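Local coordinates for protein HepC.19480.a.B1 (Helicobacter pylori, PDB 6MTZ) that is of unknown function but is probably a phosphoesterase of the DHH/DHHA1 family, at residues 242-245 with 246-249. Residues are numbered along the deposited sequence; the frame is centred on the assembly and turned at random.
Sequences SSNA and QTHL
Thr247 folds its hydroxyl back over the preceding turn, with OG1 3.0 Å from Asn244 O and 3.1 Å from Ser243 O. At chi1 59° OG1 sits between backbone N and carbonyl carbon, facing both oxygens; its one proton could go to either, and Gln285 OE1, at a weak hydrogen bond, is a third candidate. The methyl CG2 lies against Ser243 O, the same carbonyl that accepts Thr247 N in a nearly straight bond of 2.8 Å. That backbone bond is the regular i to i+4 bond of helix 238-251, which leads into the C-terminal mixed sheet; its Ser243, Asn244 and Thr247 side chains pack on helix 276-285. Gln246 runs extended beyond CG (chi2 -176°), back alongside the turn of Ser242, and CG comes within 3.3 Å of Ser242 O. NE2 of Gln246 stops 3.3 Å from Ser242 OG, at too poor an angle for a hydrogen bond. The polar ends turn instead to the 183-185 region: OE1 of Gln246 accepts from Asn185 N, and Ser242 OG gives its proton to Glu183 O. Leu249 CG rests 3.4 Å from Ala245 O, which takes a weak bond from Leu249 N and a hydrogen bond from a water 2.8 Å away.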
loop_
_atom_site.group_PDB
_atom_site.type_symbol
_atom_site.label_atom_id
_atom_site.label_comp_id
_atom_site.label_asym_id
_atom_site.label_seq_id
_atom_site.Cartn_x
_atom_site.Cartn_y
_atom_site.Cartn_z
ATOM N N SER A 242 -8.166 -9.725 -11.570
ATOM C CA SER A 242 -8.075 -8.780 -10.459
ATOM C C SER A 242 -9.225 -8.972 -9.478
ATOM O O SER A 242 -9.012 -9.023 -8.262
ATOM C CB SER A 242 -8.065 -7.342 -10.992
ATOM O OG SER A 242 -8.284 -6.412 -9.943
ATOM N N SER A 243 -10.464 -9.052 -9.989
ATOM C CA SER A 243 -11.605 -9.185 -9.079
ATOM C C SER A 243 -11.561 -10.518 -8.347
ATOM O O SER A 243 -11.876 -10.579 -7.158
ATOM C CB SER A 243 -12.929 -9.008 -9.834
ATOM O OG SER A 243 -12.913 -9.673 -11.085
ATOM N N ASN A 244 -11.093 -11.577 -9.010
ATOM C CA ASN A 244 -10.960 -12.863 -8.334
ATOM C C ASN A 244 -9.901 -12.823 -7.242
ATOM O O ASN A 244 -10.124 -13.332 -6.139
ATOM C CB ASN A 244 -10.649 -13.963 -9.337
ATOM C CG ASN A 244 -11.673 -15.055 -9.288
ATOM O OD1 ASN A 244 -11.661 -15.888 -8.377
ATOM N ND2 ASN A 244 -12.599 -15.040 -10.240
ATOM N N ALA A 245 -8.733 -12.246 -7.538
ATOM C CA ALA A 245 -7.707 -12.120 -6.512
ATOM C C ALA A 245 -8.227 -11.326 -5.312
ATOM O O ALA A 245 -7.981 -11.699 -4.158
ATOM C CB ALA A 245 -6.452 -11.470 -7.104
ATOM N N GLN A 246 -8.984 -10.250 -5.559
ATOM C CA GLN A 246 -9.465 -9.420 -4.456
ATOM C C GLN A 246 -10.555 -10.121 -3.655
ATOM O O GLN A 246 -10.509 -10.131 -2.418
ATOM C CB GLN A 246 -9.937 -8.071 -4.992
ATOM C CG GLN A 246 -8.744 -7.237 -5.457
ATOM C CD GLN A 246 -9.108 -5.846 -5.921
ATOM O OE1 GLN A 246 -8.744 -4.841 -5.287
ATOM N NE2 GLN A 246 -9.803 -5.773 -7.052
ATOM N N THR A 247 -11.545 -10.718 -4.334
ATOM C CA THR A 247 -12.613 -11.407 -3.607
ATOM C C THR A 247 -12.056 -12.507 -2.704
ATOM O O THR A 247 -12.537 -12.691 -1.575
ATOM C CB THR A 247 -13.654 -11.990 -4.573
ATOM O OG1 THR A 247 -13.025 -12.907 -5.474
ATOM C CG2 THR A 247 -14.329 -10.887 -5.373
ATOM N N HIS A 248 -11.043 -13.252 -3.174
ATOM C CA HIS A 248 -10.440 -14.280 -2.330
ATOM C C HIS A 248 -9.871 -13.674 -1.053
ATOM O O HIS A 248 -10.051 -14.225 0.042
ATOM C CB HIS A 248 -9.338 -15.039 -3.069
ATOM C CG HIS A 248 -8.631 -16.046 -2.208
ATOM N ND1 HIS A 248 -7.453 -15.771 -1.543
ATOM C CD2 HIS A 248 -8.950 -17.324 -1.886
ATOM C CE1 HIS A 248 -7.072 -16.837 -0.862
ATOM N NE2 HIS A 248 -7.963 -17.793 -1.052
ATOM N N LEU A 249 -9.192 -12.532 -1.177
ATOM C CA LEU A 249 -8.698 -11.844 0.011
ATOM C C LEU A 249 -9.841 -11.273 0.839
ATOM O O LEU A 249 -9.747 -11.237 2.069
ATOM C CB LEU A 249 -7.712 -10.750 -0.391
ATOM C CG LEU A 249 -6.479 -11.293 -1.124
ATOM C CD1 LEU A 249 -5.597 -10.148 -1.634
ATOM C CD2 LEU A 249 -5.672 -12.218 -0.214
HETATM O O HOH W 1 -5.928 -13.537 -3.728
#